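Local coordinates for protein alcohol dehydrogenase (Escherichia coli, PDB 5VM2) that is of unknown substrate specificity but probably oxidises an alcohol group with NAD or NADP as acceptor, as in zinc-containing alcohol dehydrogenases, at residues K2-I7 against L125-C130; G84-I89 against M143-G148; G157-M162 against A294-V299; G169-I174 against Q231-M236; L175-I180 against I196-V201. All blocks are in the same frame, centred on the assembly; numbering follows the deposited sequence.

Contact 1. Residues K2-I7 against L125-C130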
# COMPACT_ATOMS: atom_id res chain seq x y z
N LYS A 2 15.30 -25.68 4.48
CA LYS A 2 15.40 -25.31 3.07
C LYS A 2 14.51 -24.11 2.79
O LYS A 2 13.61 -23.78 3.57
CB LYS A 2 14.99 -26.49 2.18
CG LYS A 2 14.95 -26.16 0.70
CD LYS A 2 13.67 -26.67 0.06
CE LYS A 2 13.68 -26.44 -1.45
NZ LYS A 2 12.33 -26.10 -1.96
N ASN A 3 14.76 -23.46 1.66
CA ASN A 3 14.01 -22.29 1.23
C ASN A 3 13.50 -22.49 -0.19
O ASN A 3 13.91 -23.40 -0.91
CB ASN A 3 14.90 -21.04 1.32
CG ASN A 3 14.11 -19.75 1.31
OD1 ASN A 3 12.90 -19.75 1.53
ND2 ASN A 3 14.79 -18.64 1.05
N SER A 4 12.58 -21.61 -0.58
CA SER A 4 12.11 -21.53 -1.96
C SER A 4 11.59 -20.11 -2.19
O SER A 4 11.35 -19.36 -1.25
CB SER A 4 11.01 -22.56 -2.25
OG SER A 4 9.77 -22.16 -1.70
N LYS A 5 11.45 -19.75 -3.46
CA LYS A 5 10.88 -18.46 -3.83
C LYS A 5 9.95 -18.64 -5.01
O LYS A 5 10.16 -19.50 -5.87
CB LYS A 5 11.94 -17.41 -4.20
CG LYS A 5 13.28 -17.53 -3.51
CD LYS A 5 14.32 -16.61 -4.14
CE LYS A 5 14.80 -17.12 -5.50
NZ LYS A 5 15.97 -16.36 -6.02
N ALA A 6 8.91 -17.81 -5.05
CA ALA A 6 8.05 -17.70 -6.21
C ALA A 6 8.65 -16.67 -7.17
O ALA A 6 8.89 -15.52 -6.79
CB ALA A 6 6.63 -17.29 -5.81
N ILE A 7 8.88 -17.09 -8.41
CA ILE A 7 9.58 -16.28 -9.40
C ILE A 7 8.64 -16.04 -10.57
O ILE A 7 7.87 -16.92 -10.96
CB ILE A 7 10.89 -16.96 -9.86
CG1 ILE A 7 12.01 -16.68 -8.86
CG2 ILE A 7 11.30 -16.51 -11.25
CD1 ILE A 7 11.66 -17.07 -7.47
N LEU A 125 7.69 -13.20 -1.54
CA LEU A 125 7.17 -14.55 -1.73
C LEU A 125 8.33 -15.54 -1.63
O LEU A 125 8.91 -15.97 -2.63
CB LEU A 125 6.44 -14.66 -3.06
CG LEU A 125 5.14 -13.85 -3.13
CD1 LEU A 125 4.62 -13.77 -4.56
CD2 LEU A 125 4.10 -14.44 -2.20
N THR A 126 8.67 -15.89 -0.39
CA THR A 126 9.71 -16.85 -0.09
C THR A 126 9.51 -17.29 1.35
O THR A 126 8.81 -16.62 2.12
CB THR A 126 11.11 -16.26 -0.30
OG1 THR A 126 12.12 -17.24 0.02
CG2 THR A 126 11.31 -15.04 0.58
N HIS A 127 10.11 -18.42 1.72
CA HIS A 127 9.96 -18.90 3.09
C HIS A 127 10.84 -18.11 4.06
O HIS A 127 10.45 -17.91 5.21
CB HIS A 127 10.29 -20.39 3.18
CG HIS A 127 9.23 -21.27 2.60
ND1 HIS A 127 8.00 -21.45 3.20
CD2 HIS A 127 9.21 -22.04 1.48
CE1 HIS A 127 7.27 -22.28 2.47
NE2 HIS A 127 7.98 -22.65 1.43
N TYR A 128 12.01 -17.65 3.61
CA TYR A 128 12.98 -17.00 4.47
C TYR A 128 13.56 -15.79 3.75
O TYR A 128 13.93 -15.89 2.57
CB TYR A 128 14.11 -17.96 4.86
CG TYR A 128 13.67 -19.12 5.73
CD1 TYR A 128 13.62 -19.00 7.11
CD2 TYR A 128 13.31 -20.33 5.16
CE1 TYR A 128 13.21 -20.06 7.90
CE2 TYR A 128 12.89 -21.40 5.95
CZ TYR A 128 12.85 -21.25 7.32
OH TYR A 128 12.44 -22.30 8.11
N LEU A 129 13.66 -14.67 4.46
CA LEU A 129 14.31 -13.49 3.92
C LEU A 129 14.99 -12.72 5.04
O LEU A 129 14.67 -12.89 6.22
CB LEU A 129 13.32 -12.59 3.16
CG LEU A 129 12.14 -11.91 3.87
CD1 LEU A 129 12.55 -10.62 4.57
CD2 LEU A 129 11.03 -11.62 2.87
N CYS A 130 15.93 -11.86 4.66
CA CYS A 130 16.66 -11.01 5.59
C CYS A 130 16.28 -9.56 5.37
O CYS A 130 16.04 -9.13 4.23
CB CYS A 130 18.17 -11.19 5.42
SG CYS A 130 18.74 -12.85 5.85
O HOH W 1 9.81 -14.13 -4.84
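Asn-3 reaches across to the backbone of His-127 and Tyr-128 and to the hydroxyl of Thr-126. This contact joins the N-terminal hairpin, strands 3-10 and 13-19, to the rest of the GroES-like catalytic domain of the medium-chain dehydrogenase fold. The two segments run roughly antiparallel and share a single bridge, Lys-5 with Thr-126. CG anti to the backbone N (chi1 -162°) carries the amide across, and the Asn-3 and Thr-126 side chains cross nearly at right angles. Its OD1 accepts two weak bonds, each 3.1 Å, from His-127 N and Tyr-128 N. Its ND2 donates to Tyr-128 O at 3.3 Å, with that oxygen tilted from the amide plane. ND2 also makes a weak bond to Glu-20 O, so both ends of the amide are engaged. Thr-126 OG1 donates to Ser-4 O at 2.6 Å, a short bond beside the amide. Tyr-128 turns the edge of its ring to the hairpin, and its CE2 lies 3.4 Å from Lys-2 O. The hydroxyl of Ser-4 is bonded to Tyr-321, whose ring also meets His-127 edge-to-face. At the other end Leu-125 packs its CB on Ala-6 CB at 3.8 Å. Leu-125 O accepts from Ala-6 N at 3.0 Å, nearly straight at 164°. One water donates both to Leu-125 O and to Ala-6 O, the latter at 2.6 Å.

Contact 2. Residues G84-I89 against M143-G148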
# COMPACT_ATOMS: atom_id res chain seq x y z
N GLY A 84 11.96 -15.61 17.62
CA GLY A 84 10.62 -15.79 18.13
C GLY A 84 9.76 -14.55 18.09
O GLY A 84 8.55 -14.65 18.28
N ASP A 85 10.36 -13.39 17.86
CA ASP A 85 9.60 -12.16 17.70
C ASP A 85 8.80 -12.21 16.42
O ASP A 85 9.32 -12.57 15.36
CB ASP A 85 10.54 -10.95 17.67
CG ASP A 85 11.25 -10.72 18.98
OD1 ASP A 85 10.80 -11.29 20.00
OD2 ASP A 85 12.25 -9.96 19.01
N ARG A 86 7.52 -11.85 16.51
CA ARG A 86 6.70 -11.65 15.32
C ARG A 86 6.84 -10.21 14.88
O ARG A 86 6.68 -9.29 15.69
CB ARG A 86 5.24 -12.00 15.61
CG ARG A 86 5.05 -13.41 16.17
CD ARG A 86 3.59 -13.70 16.50
NE ARG A 86 3.03 -12.70 17.41
CZ ARG A 86 2.20 -11.74 17.04
NH1 ARG A 86 1.82 -11.64 15.77
NH2 ARG A 86 1.75 -10.87 17.93
N VAL A 87 7.15 -10.01 13.60
CA VAL A 87 7.50 -8.69 13.08
C VAL A 87 6.88 -8.51 11.70
O VAL A 87 6.49 -9.47 11.03
CB VAL A 87 9.03 -8.49 12.99
CG1 VAL A 87 9.68 -8.56 14.37
CG2 VAL A 87 9.64 -9.51 12.05
N ASN A 88 6.81 -7.26 11.27
CA ASN A 88 6.64 -6.94 9.86
C ASN A 88 7.86 -6.15 9.40
O ASN A 88 8.73 -5.79 10.19
CB ASN A 88 5.32 -6.20 9.59
CG ASN A 88 5.25 -4.82 10.23
OD1 ASN A 88 6.25 -4.25 10.66
ND2 ASN A 88 4.04 -4.27 10.28
N ILE A 89 7.92 -5.88 8.10
CA ILE A 89 9.05 -5.16 7.53
C ILE A 89 8.52 -3.99 6.72
O ILE A 89 7.49 -4.09 6.04
CB ILE A 89 9.95 -6.07 6.67
CG1 ILE A 89 9.20 -6.59 5.45
CG2 ILE A 89 10.50 -7.24 7.50
CD1 ILE A 89 10.12 -6.94 4.31
N MET A 143 -1.85 -8.37 17.51
CA MET A 143 -1.81 -8.17 16.07
C MET A 143 -1.11 -9.36 15.42
O MET A 143 0.08 -9.59 15.67
CB MET A 143 -1.09 -6.87 15.72
CG MET A 143 -1.10 -6.54 14.24
SD MET A 143 -0.30 -4.97 13.86
CE MET A 143 -1.15 -3.89 14.98
N ASP A 144 -1.84 -10.11 14.60
CA ASP A 144 -1.26 -11.31 14.00
C ASP A 144 -0.44 -10.92 12.77
O ASP A 144 -0.40 -9.76 12.34
CB ASP A 144 -2.34 -12.33 13.67
CG ASP A 144 -3.42 -11.79 12.75
OD1 ASP A 144 -3.09 -11.32 11.64
OD2 ASP A 144 -4.61 -11.85 13.14
N THR A 145 0.23 -11.91 12.18
CA THR A 145 1.14 -11.62 11.08
C THR A 145 0.41 -11.27 9.79
O THR A 145 1.00 -10.63 8.92
CB THR A 145 2.09 -12.80 10.86
OG1 THR A 145 1.34 -14.01 10.81
CG2 THR A 145 3.11 -12.87 11.98
N MET A 146 -0.86 -11.66 9.65
CA MET A 146 -1.62 -11.19 8.50
C MET A 146 -1.95 -9.71 8.63
O MET A 146 -1.88 -8.97 7.64
CB MET A 146 -2.91 -11.99 8.32
CG MET A 146 -3.62 -11.63 7.03
SD MET A 146 -5.22 -12.41 6.84
CE MET A 146 -6.17 -11.53 8.09
N GLU A 147 -2.31 -9.26 9.83
CA GLU A 147 -2.48 -7.83 10.06
C GLU A 147 -1.16 -7.09 9.89
O GLU A 147 -1.12 -6.00 9.32
CB GLU A 147 -3.06 -7.57 11.46
CG GLU A 147 -4.52 -7.95 11.62
CD GLU A 147 -5.00 -7.79 13.06
OE1 GLU A 147 -5.79 -6.87 13.34
OE2 GLU A 147 -4.57 -8.60 13.92
N GLY A 148 -0.07 -7.67 10.39
CA GLY A 148 1.24 -7.05 10.20
C GLY A 148 1.59 -6.87 8.74
O GLY A 148 2.23 -5.88 8.36
O HOH W 2 0.69 -14.23 14.02
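The Arg-86 guanidinium meets the 143-148 segment with its edge. Met-143 O sits there, in the guanidinium plane, and takes N-H groups from both terminal nitrogens. The bond from NH1 to Met-143 O is short, 2.7 Å at 158°. The bond from NH2 to the same oxygen is weak, at 3.1 Å. Asp-144 CA lies oblique to the group, 3.6 Å from NH1, and no atom of Met-143 to Gly-148 is stacked on a face. The positive charge would probably polarise the Met-143 carbonyl. The second flat group is the Asn-88 amide. Gly-148 O lies near the amide plane and accepts from ND2 at 3.1 Å. Asn-88 CG stands between the backbone N and the carbonyl carbon (chi1 65°), and this turns ND2 to the helix. A water links Thr-145 N, at 3.0 Å, with a weak bond to Arg-86 NH1.

The receiving segment is the start of helix 145-163, and its first turn is held by a capping box. Asp-144 OD1 accepts from Glu-147 N at 2.9 Å, and Glu-147 OE2 accepts from Asp-144 N at 3.2 Å. Asp-144 OD2 forms a salt bridge with Lys-312, and Thr-145 OG1 bonds to Glu-34. Strand 86-89 lies in the catalytic-domain sheet between strands 67-74 and 136-138. Helix 297-305 adjoins both partners, touching Asn-88 through Tyr-297 and Ile-301, and Met-143 through Ile-304.

Contact 3. Residues G157-M162 against A294-V299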
# COMPACT_ATOMS: atom_id res chain seq x y z
N GLY A 157 -1.95 4.79 3.02
CA GLY A 157 -3.05 5.70 3.28
C GLY A 157 -2.75 6.64 4.44
O GLY A 157 -3.16 7.80 4.43
N MET A 158 -2.03 6.15 5.45
CA MET A 158 -1.67 7.00 6.58
C MET A 158 -0.77 8.15 6.14
O MET A 158 -0.96 9.29 6.56
CB MET A 158 -0.98 6.17 7.66
CG MET A 158 -0.79 6.90 8.99
SD MET A 158 -2.34 7.24 9.86
CE MET A 158 -3.19 5.68 9.65
N HIS A 159 0.20 7.86 5.27
CA HIS A 159 1.10 8.89 4.77
C HIS A 159 0.35 9.93 3.95
O HIS A 159 0.62 11.14 4.07
CB HIS A 159 2.20 8.21 3.94
CG HIS A 159 3.25 9.15 3.42
ND1 HIS A 159 4.16 9.77 4.25
CD2 HIS A 159 3.56 9.53 2.16
CE1 HIS A 159 4.97 10.53 3.52
NE2 HIS A 159 4.62 10.40 2.25
N ALA A 160 -0.62 9.50 3.14
CA ALA A 160 -1.42 10.44 2.37
C ALA A 160 -2.19 11.39 3.29
O ALA A 160 -2.15 12.61 3.12
CB ALA A 160 -2.38 9.69 1.45
N ALA A 161 -2.90 10.83 4.28
CA ALA A 161 -3.68 11.66 5.18
C ALA A 161 -2.80 12.62 5.97
O ALA A 161 -3.16 13.78 6.20
CB ALA A 161 -4.50 10.79 6.14
N MET A 162 -1.63 12.15 6.41
CA MET A 162 -0.72 13.00 7.17
C MET A 162 -0.15 14.10 6.29
O MET A 162 -0.09 15.27 6.70
CB MET A 162 0.41 12.16 7.77
CG MET A 162 -0.04 11.19 8.85
SD MET A 162 0.02 11.96 10.46
CE MET A 162 0.10 10.52 11.51
N ALA A 294 6.88 7.54 4.72
CA ALA A 294 8.08 7.83 5.49
C ALA A 294 7.67 8.01 6.94
O ALA A 294 6.77 8.81 7.23
CB ALA A 294 8.79 9.09 4.98
N ASN A 295 8.31 7.25 7.83
CA ASN A 295 8.12 7.34 9.28
C ASN A 295 6.67 7.11 9.70
O ASN A 295 6.21 7.67 10.70
CB ASN A 295 8.62 8.68 9.83
CG ASN A 295 9.99 9.07 9.29
OD1 ASN A 295 10.94 8.30 9.37
ND2 ASN A 295 10.08 10.27 8.72
N ARG A 296 5.96 6.23 8.99
CA ARG A 296 4.55 5.97 9.26
C ARG A 296 4.27 4.62 9.91
O ARG A 296 3.14 4.38 10.34
CB ARG A 296 3.71 6.06 7.98
CG ARG A 296 4.00 7.26 7.11
CD ARG A 296 3.77 8.58 7.85
NE ARG A 296 3.82 9.71 6.92
CZ ARG A 296 3.67 10.98 7.26
NH1 ARG A 296 3.46 11.31 8.53
NH2 ARG A 296 3.73 11.93 6.34
N TYR A 297 5.25 3.71 9.94
CA TYR A 297 4.96 2.36 10.42
C TYR A 297 4.53 2.36 11.88
O TYR A 297 3.49 1.74 12.19
CB TYR A 297 6.16 1.43 10.17
CG TYR A 297 5.94 0.50 8.99
CD1 TYR A 297 5.59 1.01 7.74
CD2 TYR A 297 6.07 -0.87 9.12
CE1 TYR A 297 5.39 0.18 6.65
CE2 TYR A 297 5.87 -1.72 8.03
CZ TYR A 297 5.52 -1.19 6.80
OH TYR A 297 5.32 -2.01 5.72
N PRO A 298 5.23 3.01 12.81
CA PRO A 298 4.78 2.93 14.22
C PRO A 298 3.37 3.45 14.44
O PRO A 298 2.56 2.78 15.08
CB PRO A 298 5.84 3.77 14.96
CG PRO A 298 7.06 3.64 14.10
CD PRO A 298 6.53 3.69 12.70
N VAL A 299 3.04 4.63 13.89
CA VAL A 299 1.71 5.19 14.12
C VAL A 299 0.64 4.34 13.45
O VAL A 299 -0.50 4.27 13.93
CB VAL A 299 1.65 6.66 13.65
CG1 VAL A 299 1.74 6.75 12.14
CG2 VAL A 299 0.38 7.32 14.16
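His-159 ND1 accepts a hydrogen bond from Arg-296 NE, 2.7 Å long with an angle of 159° at the hydrogen. The donor lies near the imidazole plane, and ND1 lies in the guanidinium plane, so the two groups meet edge to edge. Their planes are turned 57° against each other. Met-162 takes one face of the same guanidinium. Its CB lies 3.3 Å from Arg-296 NH1, offset toward the rim, and the methionine and arginine chains run antiparallel as they pass. A bend at chi2 (-59°) brings the arginine in between these residues. Beyond the arginine the contact is apolar. Val-299 CG1 touches Met-158 CG at 4.0 Å, and Met-162 CE reaches the tip of Val-299, 4.2 Å from CG1.

These residues join two helices of the dehydrogenase fold. Helix 145-163 leads into the Rossmann-type domain, and helix 297-305 follows the last strand of its parallel sheet, 286-290. Arg-296 stands just before the second helix. Its carbonyl oxygen accepts from Thr-300 OG1, in the turn that follows. His-159 touches Val-290 of the last strand and Asn-107, which also touches Ala-294. Met-158 packs on Ala-187 of helix 179-190 and on Phe-309.

Contact 4. Residues G169-I174 against Q231-M236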
# COMPACT_ATOMS: atom_id res chain seq x y z
N GLY A 169 -13.01 19.20 10.81
CA GLY A 169 -13.44 20.39 10.10
C GLY A 169 -13.05 20.44 8.64
O GLY A 169 -13.41 21.41 7.96
N LYS A 170 -12.32 19.45 8.15
CA LYS A 170 -11.97 19.36 6.74
C LYS A 170 -12.85 18.32 6.07
O LYS A 170 -12.86 17.15 6.48
CB LYS A 170 -10.49 19.02 6.56
CG LYS A 170 -9.58 20.12 7.10
CD LYS A 170 -8.13 19.94 6.71
CE LYS A 170 -7.35 21.22 6.98
NZ LYS A 170 -5.88 21.02 6.90
N LYS A 171 -13.62 18.75 5.08
CA LYS A 171 -14.48 17.83 4.34
C LYS A 171 -13.64 17.12 3.29
O LYS A 171 -12.88 17.76 2.56
CB LYS A 171 -15.63 18.58 3.67
CG LYS A 171 -16.58 19.24 4.64
CD LYS A 171 -17.83 19.73 3.94
CE LYS A 171 -18.65 18.57 3.41
NZ LYS A 171 -19.35 17.82 4.49
N ILE A 172 -13.78 15.80 3.21
CA ILE A 172 -12.88 14.97 2.43
C ILE A 172 -13.67 14.15 1.42
O ILE A 172 -14.75 13.62 1.73
CB ILE A 172 -12.05 14.06 3.36
CG1 ILE A 172 -11.14 14.93 4.23
CG2 ILE A 172 -11.22 13.05 2.56
CD1 ILE A 172 -10.12 14.16 5.01
N ILE A 173 -13.15 14.08 0.19
CA ILE A 173 -13.66 13.21 -0.86
C ILE A 173 -12.54 12.26 -1.24
O ILE A 173 -11.43 12.70 -1.56
CB ILE A 173 -14.13 14.00 -2.09
CG1 ILE A 173 -15.31 14.91 -1.73
CG2 ILE A 173 -14.53 13.03 -3.19
CD1 ILE A 173 -15.72 15.83 -2.86
N ILE A 174 -12.82 10.97 -1.20
CA ILE A 174 -11.88 9.94 -1.60
C ILE A 174 -12.41 9.30 -2.88
O ILE A 174 -13.49 8.69 -2.89
CB ILE A 174 -11.68 8.89 -0.49
CG1 ILE A 174 -11.02 9.57 0.71
CG2 ILE A 174 -10.85 7.73 -1.00
CD1 ILE A 174 -10.91 8.69 1.90
N GLN A 231 -23.38 18.58 -3.73
CA GLN A 231 -24.35 18.50 -2.64
C GLN A 231 -23.65 18.22 -1.32
O GLN A 231 -23.91 18.88 -0.31
CB GLN A 231 -25.40 17.43 -2.94
CG GLN A 231 -26.34 17.16 -1.78
CD GLN A 231 -27.22 15.95 -2.02
OE1 GLN A 231 -27.43 15.53 -3.16
NE2 GLN A 231 -27.75 15.39 -0.94
N PHE A 232 -22.74 17.23 -1.33
CA PHE A 232 -22.03 16.86 -0.11
C PHE A 232 -21.28 18.04 0.49
O PHE A 232 -21.25 18.22 1.71
CB PHE A 232 -21.08 15.70 -0.43
CG PHE A 232 -20.07 15.41 0.64
CD1 PHE A 232 -18.71 15.58 0.40
CD2 PHE A 232 -20.46 14.93 1.88
CE1 PHE A 232 -17.77 15.30 1.38
CE2 PHE A 232 -19.52 14.65 2.87
CZ PHE A 232 -18.18 14.83 2.62
N THR A 233 -20.68 18.89 -0.36
CA THR A 233 -19.88 20.02 0.10
C THR A 233 -20.63 21.34 0.01
O THR A 233 -20.01 22.40 0.13
CB THR A 233 -18.58 20.11 -0.70
OG1 THR A 233 -18.88 20.39 -2.08
CG2 THR A 233 -17.80 18.81 -0.61
N GLU A 234 -21.95 21.30 -0.19
CA GLU A 234 -22.77 22.51 -0.24
C GLU A 234 -22.26 23.49 -1.29
O GLU A 234 -22.19 24.69 -1.06
CB GLU A 234 -22.85 23.18 1.14
CG GLU A 234 -23.72 22.44 2.13
CD GLU A 234 -23.11 22.39 3.51
OE1 GLU A 234 -22.43 21.40 3.83
OE2 GLU A 234 -23.32 23.36 4.28
N ASP A 235 -21.89 22.95 -2.45
CA ASP A 235 -21.39 23.71 -3.60
C ASP A 235 -20.09 24.45 -3.31
O ASP A 235 -19.69 25.32 -4.09
CB ASP A 235 -22.45 24.70 -4.11
CG ASP A 235 -23.80 24.04 -4.32
OD1 ASP A 235 -23.84 22.99 -4.99
OD2 ASP A 235 -24.80 24.57 -3.81
N MET A 236 -19.42 24.11 -2.21
CA MET A 236 -18.16 24.78 -1.93
C MET A 236 -16.95 23.96 -2.35
O MET A 236 -15.87 24.52 -2.53
CB MET A 236 -18.03 25.10 -0.44
CG MET A 236 -19.32 25.56 0.23
SD MET A 236 -19.78 27.25 -0.20
CE MET A 236 -21.57 27.15 -0.16
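Lys-171 and Phe-232 make the main polar-aromatic contact. The lysine folds over one face of the ring, with NZ 3.9 Å from the ring centroid and 27° off the normal, a cation-pi interaction. Lys-171 CE stands still more squarely above the centre, also 3.9 Å from the centroid, as a CH-pi contact. Bends at chi3 (66°) and chi4 (73°) curl the chain back over the ring. Beside the lysine, Thr-233 CG2 comes within van der Waals range, 4.1 Å from Lys-171 CE. The ammonium also has acidic groups in the neighbourhood. Glu-195 OE1 forms a long, weak ion pair with it, and Glu-234 OE1 lies 4.8 Å from NZ without contact.

In the apolar part, Ile-173 CG1 meets Phe-232 CE1 obliquely at 4.0 Å. The ring also touches Ala-197 of strand 195-200.

No hydrogen bond crosses between the segments. Those that shape the region are local. Thr-233 OG1 bonds to Gly-237 N and to Cys-229 O. Glu-234, with positive phi, is the C-prime residue of a Schellman motif. Its N bonds to Gln-231 O at 3.1 Å, and Asp-235 N bonds to the carbonyl O of the residue before Gln-231. A type I' turn from Thr-233 to Met-236 then leads the chain onward to strand 238-243. This is the packing of a helix end against the parallel sheet of a Rossmann-type domain, where helix 225-232 covers strand 171-175 and its neighbour 195-200.

Contact 5. Residues L175-I180 against I196-V201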
# COMPACT_ATOMS: atom_id res chain seq x y z
N LEU A 175 -11.66 9.46 -3.97
CA LEU A 175 -12.01 8.85 -5.25
C LEU A 175 -11.37 7.48 -5.32
O LEU A 175 -10.15 7.36 -5.48
CB LEU A 175 -11.57 9.74 -6.41
CG LEU A 175 -12.14 11.17 -6.42
CD1 LEU A 175 -11.62 11.93 -7.63
CD2 LEU A 175 -13.66 11.16 -6.39
N GLY A 176 -12.18 6.43 -5.17
CA GLY A 176 -11.67 5.08 -5.18
C GLY A 176 -11.86 4.40 -3.85
O GLY A 176 -11.45 4.92 -2.80
N ALA A 177 -12.51 3.24 -3.86
CA ALA A 177 -12.72 2.43 -2.67
C ALA A 177 -12.08 1.06 -2.82
O ALA A 177 -12.57 0.07 -2.25
CB ALA A 177 -14.21 2.31 -2.35
N GLY A 178 -11.02 0.97 -3.61
CA GLY A 178 -10.14 -0.18 -3.57
C GLY A 178 -9.31 -0.15 -2.29
O GLY A 178 -9.54 0.65 -1.38
N CYS A 179 -8.31 -1.03 -2.25
CA CYS A 179 -7.51 -1.18 -1.04
C CYS A 179 -6.96 0.16 -0.55
O CYS A 179 -7.18 0.54 0.60
CB CYS A 179 -6.37 -2.17 -1.28
SG CYS A 179 -5.26 -2.31 0.14
N ILE A 180 -6.28 0.90 -1.43
CA ILE A 180 -5.64 2.14 -1.00
C ILE A 180 -6.67 3.20 -0.63
O ILE A 180 -6.44 4.01 0.28
CB ILE A 180 -4.68 2.64 -2.09
CG1 ILE A 180 -3.65 1.55 -2.42
CG2 ILE A 180 -3.98 3.89 -1.62
CD1 ILE A 180 -2.79 1.15 -1.23
N ILE A 196 -16.55 12.46 5.28
CA ILE A 196 -15.76 11.77 4.27
C ILE A 196 -16.70 11.14 3.26
O ILE A 196 -17.46 10.23 3.62
CB ILE A 196 -14.85 10.69 4.88
CG1 ILE A 196 -14.10 11.22 6.10
CG2 ILE A 196 -13.87 10.18 3.84
CD1 ILE A 196 -13.25 10.15 6.79
N ALA A 197 -16.63 11.59 2.01
CA ALA A 197 -17.37 10.97 0.92
C ALA A 197 -16.42 10.07 0.14
O ALA A 197 -15.27 10.43 -0.11
CB ALA A 197 -17.98 12.02 -0.00
N VAL A 198 -16.90 8.88 -0.22
CA VAL A 198 -16.11 7.90 -0.96
C VAL A 198 -16.84 7.54 -2.24
O VAL A 198 -18.03 7.20 -2.20
CB VAL A 198 -15.82 6.65 -0.12
CG1 VAL A 198 -15.11 5.60 -0.96
CG2 VAL A 198 -15.00 7.00 1.11
N VAL A 199 -16.13 7.60 -3.36
CA VAL A 199 -16.69 7.41 -4.69
C VAL A 199 -16.04 6.19 -5.32
O VAL A 199 -14.81 6.08 -5.35
CB VAL A 199 -16.47 8.65 -5.58
CG1 VAL A 199 -17.10 8.45 -6.95
CG2 VAL A 199 -17.00 9.91 -4.90
N ASP A 200 -16.86 5.28 -5.84
CA ASP A 200 -16.37 4.17 -6.65
C ASP A 200 -17.48 3.75 -7.60
O ASP A 200 -18.51 4.42 -7.71
CB ASP A 200 -15.88 3.01 -5.77
CG ASP A 200 -15.08 1.99 -6.56
OD1 ASP A 200 -13.89 1.79 -6.25
OD2 ASP A 200 -15.64 1.39 -7.50
N VAL A 201 -17.29 2.62 -8.28
CA VAL A 201 -18.26 2.12 -9.25
C VAL A 201 -18.73 0.71 -8.93
O VAL A 201 -19.57 0.17 -9.65
CB VAL A 201 -17.70 2.17 -10.68
CG1 VAL A 201 -17.51 3.62 -11.12
CG2 VAL A 201 -16.40 1.38 -10.79
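The glycine-rich turn of a Rossmann-type beta-alpha-beta unit meets the end of the second strand here, through Gly-176, Ala-177 and Asp-200. Gly-176 N donates to Val-199 O at 2.7 Å, one of the bonds of the parallel bridge that pairs Leu-175 with Val-199. Their side chains run together on one face of the sheet, with Leu-175 CD2 3.9 Å from Val-199 CB.

One residue on, Ala-177 N donates to Asp-200 OD1 at 3.1 Å and 164°. The oxygen receives it on its anti lone pair. With CG anti to the backbone N (chi1 -167°), Asp-200 turns this oxygen to the loop, while OD2 accepts from Leu-202 N. Gly-176, Gly-178 and Gly-181 are consistent with the GxGxxG pattern. In related NAD-dependent enzymes such a loop binds the coenzyme diphosphate, and an acidic residue ending the second strand binds the adenosine ribose. Asp-200 probably corresponds to that acidic residue, but no coenzyme is bound in this structure. Gly-178 is the N-cap of helix 179-190. Beneath the loop, Ala-177 CB packs on Val-198 CG1 at 3.7 Å, and Val-198 in turn touches Ala-209 of helix 203-211.

In the fold
Contacts 1 and 2 reach the same catalytic-domain sheet, their centres 17 Å apart. Contacts 4 and 5 share the parallel sheet of the Rossmann-type domain, their centres 14 Å apart, and meet where Ile-174 N probably bonds to Ala-197 O at 2.7 Å. Contact 3 lies between the two groups. It shares helix 145-163 with contact 2 and touches it through Tyr-297 OH, 3.0 Å from Ile-89 O. A magnesium ion held by His-65, Glu-66 and Glu-152 lies about 11 Å from the side chains of Asn-88 and His-159. In zinc-dependent relatives the corresponding region holds the catalytic zinc, so this is probably the active-site cleft. The four-cysteine zinc is about 11 Å from the side chain of Ala-294.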